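Local coordinates for putative MCP-type signal transduction protein (Campylobacter jejuni subsp. jejuni serotype O:2, PDB 4WY9) that probably senses chemical cues in the periplasm through tandem PAS modules, as the sensory domain of the chemotaxis receptor Tlp1, at residues Tyr80-Asp85 / Lys103-Tyr108; Phe97-Gly102 / Ile122-Glu127. All blocks are in the same frame, centred on the assembly; numbering follows the deposited sequence.

Contact 1: Tyr80-Asp85 / Lys103-Tyr108; sequences YLYLID and KFVMLY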
loop_
_atom_site.group_PDB
_atom_site.type_symbol
_atom_site.label_atom_id
_atom_site.label_comp_id
_atom_site.label_asym_id
_atom_site.label_seq_id
_atom_site.Cartn_x
_atom_site.Cartn_y
_atom_site.Cartn_z
ATOM N N TYR A 80 -1.825 -4.174 -12.662
ATOM C CA TYR A 80 -0.914 -4.862 -13.596
ATOM C C TYR A 80 -1.083 -6.347 -13.613
ATOM O O TYR A 80 -1.323 -6.981 -12.579
ATOM C CB TYR A 80 0.550 -4.508 -13.297
ATOM C CG TYR A 80 0.916 -4.565 -11.832
ATOM C CD1 TYR A 80 1.340 -5.760 -11.231
ATOM C CD2 TYR A 80 0.833 -3.432 -11.031
ATOM C CE1 TYR A 80 1.682 -5.787 -9.908
ATOM C CE2 TYR A 80 1.158 -3.473 -9.682
ATOM C CZ TYR A 80 1.579 -4.654 -9.132
ATOM O OH TYR A 80 1.921 -4.705 -7.774
ATOM N N LEU A 81 -0.933 -6.921 -14.810
ATOM C CA LEU A 81 -0.826 -8.345 -15.019
ATOM C C LEU A 81 0.513 -8.634 -15.642
ATOM O O LEU A 81 0.787 -8.217 -16.774
ATOM C CB LEU A 81 -1.950 -8.892 -15.893
ATOM C CG LEU A 81 -1.856 -10.398 -16.158
ATOM C CD1 LEU A 81 -1.988 -11.217 -14.896
ATOM C CD2 LEU A 81 -2.912 -10.834 -17.157
ATOM N N TYR A 82 1.361 -9.356 -14.916
ATOM C CA TYR A 82 2.665 -9.803 -15.394
ATOM C C TYR A 82 2.522 -11.282 -15.739
ATOM O O TYR A 82 2.112 -12.068 -14.895
ATOM C CB TYR A 82 3.717 -9.557 -14.315
ATOM C CG TYR A 82 5.078 -10.174 -14.536
ATOM C CD1 TYR A 82 5.656 -10.265 -15.794
ATOM C CD2 TYR A 82 5.806 -10.647 -13.458
ATOM C CE1 TYR A 82 6.910 -10.835 -15.966
ATOM C CE2 TYR A 82 7.042 -11.206 -13.612
ATOM C CZ TYR A 82 7.597 -11.316 -14.862
ATOM O OH TYR A 82 8.849 -11.873 -14.992
ATOM N N LEU A 83 2.815 -11.668 -16.978
ATOM C CA LEU A 83 2.827 -13.072 -17.361
ATOM C C LEU A 83 4.251 -13.509 -17.672
ATOM O O LEU A 83 4.935 -12.849 -18.458
ATOM C CB LEU A 83 1.939 -13.324 -18.567
ATOM C CG LEU A 83 0.443 -13.032 -18.360
ATOM C CD1 LEU A 83 -0.327 -13.287 -19.629
ATOM C CD2 LEU A 83 -0.147 -13.847 -17.253
ATOM N N ILE A 84 4.699 -14.607 -17.080
ATOM C CA ILE A 84 6.085 -15.040 -17.201
ATOM C C ILE A 84 6.417 -15.633 -18.564
ATOM O O ILE A 84 7.579 -15.514 -19.036
ATOM C CB ILE A 84 6.444 -16.090 -16.107
ATOM C CG1 ILE A 84 5.937 -15.647 -14.746
ATOM C CG2 ILE A 84 7.931 -16.372 -16.073
ATOM C CD1 ILE A 84 5.948 -16.799 -13.735
ATOM N N ASP A 85 5.448 -16.277 -19.216
ATOM C CA ASP A 85 5.720 -16.932 -20.491
ATOM C C ASP A 85 4.454 -16.982 -21.337
ATOM O O ASP A 85 3.930 -18.049 -21.607
ATOM C CB ASP A 85 6.349 -18.299 -20.296
ATOM C CG ASP A 85 6.820 -18.928 -21.603
ATOM O OD1 ASP A 85 7.206 -18.207 -22.558
ATOM O OD2 ASP A 85 6.860 -20.165 -21.663
ATOM N N LYS A 103 9.799 -8.354 -21.100
ATOM C CA LYS A 103 8.812 -9.011 -20.268
ATOM C C LYS A 103 7.411 -8.528 -20.610
ATOM O O LYS A 103 7.226 -7.417 -21.093
ATOM C CB LYS A 103 9.099 -8.777 -18.785
ATOM C CG LYS A 103 10.362 -9.510 -18.360
ATOM C CD LYS A 103 10.610 -9.446 -16.916
ATOM C CE LYS A 103 11.786 -10.379 -16.599
ATOM N NZ LYS A 103 13.029 -9.830 -17.105
ATOM N N PHE A 104 6.430 -9.378 -20.354
ATOM C CA PHE A 104 5.051 -9.080 -20.685
ATOM C C PHE A 104 4.298 -8.579 -19.460
ATOM O O PHE A 104 4.045 -9.325 -18.513
ATOM C CB PHE A 104 4.336 -10.296 -21.269
ATOM C CG PHE A 104 2.927 -9.988 -21.688
ATOM C CD1 PHE A 104 2.672 -9.407 -22.931
ATOM C CD2 PHE A 104 1.858 -10.227 -20.840
ATOM C CE1 PHE A 104 1.401 -9.082 -23.304
ATOM C CE2 PHE A 104 0.575 -9.921 -21.226
ATOM C CZ PHE A 104 0.347 -9.349 -22.453
ATOM N N VAL A 105 3.941 -7.294 -19.478
ATOM C CA VAL A 105 3.226 -6.655 -18.386
ATOM C C VAL A 105 2.122 -5.780 -18.974
ATOM O O VAL A 105 2.394 -4.869 -19.758
ATOM C CB VAL A 105 4.153 -5.815 -17.469
ATOM C CG1 VAL A 105 3.309 -5.112 -16.414
ATOM C CG2 VAL A 105 5.252 -6.651 -16.856
ATOM N N MET A 106 0.877 -6.080 -18.632
ATOM C CA MET A 106 -0.248 -5.229 -18.952
ATOM C C MET A 106 -0.457 -4.288 -17.788
ATOM O O MET A 106 -0.902 -4.733 -16.723
ATOM C CB MET A 106 -1.497 -6.045 -19.201
ATOM C CG MET A 106 -1.314 -7.100 -20.299
ATOM S SD MET A 106 -2.661 -8.320 -20.405
ATOM C CE MET A 106 -3.882 -7.386 -21.237
ATOM N N LEU A 107 -0.128 -3.009 -17.967
ATOM C CA LEU A 107 -0.174 -2.018 -16.917
ATOM C C LEU A 107 -1.238 -0.988 -17.244
ATOM O O LEU A 107 -1.219 -0.413 -18.342
ATOM C CB LEU A 107 1.188 -1.340 -16.753
ATOM C CG LEU A 107 1.332 -0.228 -15.703
ATOM C CD1 LEU A 107 1.053 -0.746 -14.290
ATOM C CD2 LEU A 107 2.701 0.404 -15.789
ATOM N N TYR A 108 -2.143 -0.730 -16.286
ATOM C CA TYR A 108 -3.233 0.206 -16.469
ATOM C C TYR A 108 -3.210 1.323 -15.433
ATOM O O TYR A 108 -2.921 1.065 -14.261
ATOM C CB TYR A 108 -4.572 -0.549 -16.412
ATOM C CG TYR A 108 -4.739 -1.496 -17.574
ATOM C CD1 TYR A 108 -4.230 -2.777 -17.535
ATOM C CD2 TYR A 108 -5.405 -1.094 -18.736
ATOM C CE1 TYR A 108 -4.376 -3.623 -18.612
ATOM C CE2 TYR A 108 -5.532 -1.930 -19.804
ATOM C CZ TYR A 108 -5.015 -3.209 -19.731
ATOM O OH TYR A 108 -5.138 -4.076 -20.795
#
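Y82 and V105 face each other as a non-hydrogen-bonded antiparallel pair; the tyrosine ring rises from the sheet on the face it shares with V105, and K103 reaches over to meet it. With CG anti to the backbone N (chi1 170°), the ring slants toward the 83-85 end of its strand, and CD1 of Y82 lies obliquely 3.8 Å from CG2 of V105. The F104 carbonyl O meets the ring edge in its plane, 3.3 Å from Y82 CD1. Further out, the aliphatic chain of K103 crosses the tyrosine side chain, its CD 3.6 Å from Y82 OH. Y80 contributes to the same face through CB, which lies 3.9 Å from L107 CD1, while its ring turns off and its hydroxyl bonds to N167.

On the other face, L81 and M106 run side by side, with L81 CD2 4.1 Å from M106 SD. L83 likewise lies along F104 and places CD1 3.8 Å from CE2 of the phenyl ring. The backbone evidence for the pairing is the reciprocal bonds of L81 and M106: L81 N to M106 O and M106 N to L81 O, both with N-H...O angles close to 160°.

The N-to-C directions of segments 80-83 and 104-108 differ by 177°, as for neighbours in the antiparallel sheet of a PAS-like Cache module. Helix 59-70 covers the L81 and M106 face; helices 126-129 and 132-140 cover the tyrosine face, while strand 179-188 continues the sheet beyond Y80 and Y82.

Contact 2: Phe97-Gly102 / Ile122-Glu127; sequences FNTQSG and IQASDE
T99 turns its OG1 between its own backbone N and carbonyl carbon (chi1 73°), and D126 holds CG anti to its carbonyl carbon (chi1 -78°); together these rotations bring hydroxyl and carboxylate into contact. The two side chains cross at about a right angle. The hydroxyl donates to the carboxylate, T99 OG1 to D126 OD1 at 2.6 Å, arriving from above the carboxylate plane, 42° out of it. The threonine methyl packs beside the other backbone, with T99 CG2 3.6 Å from S125 C.

D126 OD2 is turned to the type I turn T99-G102, where S101 N gives it a weak bond of 3.1 Å. The S101 hydroxyl oxygen, OG, lies 3.0 Å from both D126 OD1 and D126 OD2. A water joins the backbones by accepting from Q100 N and D126 N, each at 2.9 Å. Earlier in the segment, Q123 NE2 donates to A124 O on a lone pair in the carbonyl plane, and it also bonds to K95 O.

S125 is the N-cap of helix 126-129: its OG accepts from E127 N. D126 follows the cap, at the start of this short helix, where the helix N-terminus may modestly favour its negative charge. Donors from the turn and the nearby K103 side chain probably favour it too, consistent with a polar fastening between the 97-102 loop and the helix start.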
loop_
_atom_site.group_PDB
_atom_site.type_symbol
_atom_site.label_atom_id
_atom_site.label_comp_id
_atom_site.label_asym_id
_atom_site.label_seq_id
_atom_site.Cartn_x
_atom_site.Cartn_y
_atom_site.Cartn_z
ATOM N N PHE A 97 2.651 -3.361 -23.777
ATOM C CA PHE A 97 2.699 -4.596 -22.993
ATOM C C PHE A 97 4.114 -5.133 -22.815
ATOM O O PHE A 97 4.299 -6.159 -22.166
ATOM C CB PHE A 97 1.844 -5.679 -23.630
ATOM C CG PHE A 97 0.373 -5.379 -23.713
ATOM C CD1 PHE A 97 -0.223 -4.423 -22.890
ATOM C CD2 PHE A 97 -0.430 -6.071 -24.595
ATOM C CE1 PHE A 97 -1.566 -4.182 -22.965
ATOM C CE2 PHE A 97 -1.777 -5.853 -24.683
ATOM C CZ PHE A 97 -2.366 -4.886 -23.871
ATOM N N ASN A 98 5.108 -4.484 -23.419
ATOM C CA ASN A 98 6.457 -4.995 -23.396
ATOM C C ASN A 98 7.383 -4.074 -22.597
ATOM O O ASN A 98 7.459 -2.892 -22.907
ATOM C CB ASN A 98 7.018 -5.123 -24.817
ATOM C CG ASN A 98 6.288 -6.162 -25.610
ATOM O OD1 ASN A 98 6.777 -7.329 -25.712
ATOM N ND2 ASN A 98 5.229 -5.796 -26.185
ATOM N N THR A 99 8.053 -4.639 -21.602
ATOM C CA THR A 99 9.031 -3.880 -20.853
ATOM C C THR A 99 10.309 -3.739 -21.675
ATOM O O THR A 99 10.449 -4.365 -22.729
ATOM C CB THR A 99 9.345 -4.519 -19.502
ATOM O OG1 THR A 99 10.155 -5.698 -19.730
ATOM C CG2 THR A 99 8.085 -4.873 -18.736
ATOM N N GLN A 100 11.254 -2.992 -21.159
ATOM C CA GLN A 100 12.516 -2.783 -21.864
ATOM C C GLN A 100 13.274 -4.096 -22.064
ATOM O O GLN A 100 14.026 -4.236 -23.016
ATOM C CB GLN A 100 13.408 -1.788 -21.131
ATOM C CG GLN A 100 12.836 -0.399 -21.112
ATOM C CD GLN A 100 13.408 0.470 -22.213
ATOM O OE1 GLN A 100 14.578 0.315 -22.667
ATOM N NE2 GLN A 100 12.614 1.431 -22.644
ATOM N N SER A 101 13.084 -5.061 -21.163
ATOM C CA SER A 101 13.750 -6.354 -21.267
ATOM C C SER A 101 12.834 -7.405 -21.886
ATOM O O SER A 101 13.145 -8.606 -21.843
ATOM C CB SER A 101 14.260 -6.835 -19.919
ATOM O OG SER A 101 13.203 -7.154 -19.048
ATOM N N GLY A 102 11.730 -6.978 -22.487
ATOM C CA GLY A 102 10.862 -7.893 -23.222
ATOM C C GLY A 102 9.957 -8.733 -22.365
ATOM O O GLY A 102 9.359 -9.712 -22.825
ATOM N N ILE A 122 -1.028 1.839 -20.178
ATOM C CA ILE A 122 0.121 2.719 -20.325
ATOM C C ILE A 122 1.353 1.882 -20.504
ATOM O O ILE A 122 1.315 0.656 -20.323
ATOM C CB ILE A 122 0.295 3.625 -19.082
ATOM C CG1 ILE A 122 0.508 2.790 -17.805
ATOM C CG2 ILE A 122 -0.899 4.558 -18.921
ATOM C CD1 ILE A 122 1.061 3.575 -16.638
ATOM N N GLN A 123 2.457 2.520 -20.874
ATOM C CA GLN A 123 3.676 1.776 -21.147
ATOM C C GLN A 123 4.146 1.022 -19.912
ATOM O O GLN A 123 4.401 1.634 -18.875
ATOM C CB GLN A 123 4.781 2.690 -21.656
ATOM C CG GLN A 123 6.083 1.972 -21.955
ATOM C CD GLN A 123 5.935 0.966 -23.056
ATOM O OE1 GLN A 123 5.584 1.318 -24.181
ATOM N NE2 GLN A 123 6.214 -0.272 -22.744
ATOM N N ALA A 124 4.281 -0.309 -20.030
ATOM C CA ALA A 124 4.797 -1.125 -18.942
ATOM C C ALA A 124 6.279 -1.002 -18.757
ATOM O O ALA A 124 7.011 -0.691 -19.696
ATOM C CB ALA A 124 4.439 -2.547 -19.123
ATOM N N SER A 125 6.735 -1.269 -17.546
ATOM C CA SER A 125 8.098 -1.112 -17.182
ATOM C C SER A 125 8.580 -2.267 -16.361
ATOM O O SER A 125 7.794 -2.921 -15.675
ATOM C CB SER A 125 8.244 0.199 -16.321
ATOM O OG SER A 125 9.233 0.142 -15.446
ATOM N N ASP A 126 9.880 -2.539 -16.409
ATOM C CA ASP A 126 10.465 -3.582 -15.573
ATOM C C ASP A 126 10.367 -3.273 -14.093
ATOM O O ASP A 126 10.575 -4.165 -13.253
ATOM C CB ASP A 126 11.925 -3.825 -15.992
ATOM C CG ASP A 126 11.992 -4.677 -17.253
ATOM O OD1 ASP A 126 11.268 -5.677 -17.327
ATOM O OD2 ASP A 126 12.761 -4.348 -18.169
ATOM N N GLU A 127 10.053 -2.034 -13.731
ATOM C CA GLU A 127 9.822 -1.694 -12.328
ATOM C C GLU A 127 8.740 -2.605 -11.750
ATOM O O GLU A 127 8.777 -2.984 -10.586
ATOM C CB GLU A 127 9.415 -0.248 -12.194
ATOM C CG GLU A 127 9.239 0.243 -10.794
ATOM C CD GLU A 127 9.330 1.766 -10.682
ATOM O OE1 GLU A 127 8.302 2.375 -10.656
ATOM O OE2 GLU A 127 10.438 2.299 -10.734
HETATM O O HOH W 1 11.254 -1.385 -18.720
#

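The centres of contacts 1 and 2 lie about 8 Å apart, inside the first PDC sensor domain of the Cache clan. Their segments alternate along the chain: 80-85, 97-102, 103-108, then 122-127. Strand 104-110 joins them, because the 97-102 loop leads straight into it and strand 119-122 pairs with its other edge. Two probable backbone hydrogen bonds span the contacts, V105 N to F97 O and L107 O to I122 N, both at 2.9 Å. Packing adds to these where F104 CE1 approaches F97 CB at 3.4 Å. The sheet strands of contact 1 are therefore tied by backbone bonds and packing to the loop and strand end of contact 2, forming one connected part of the sensory module.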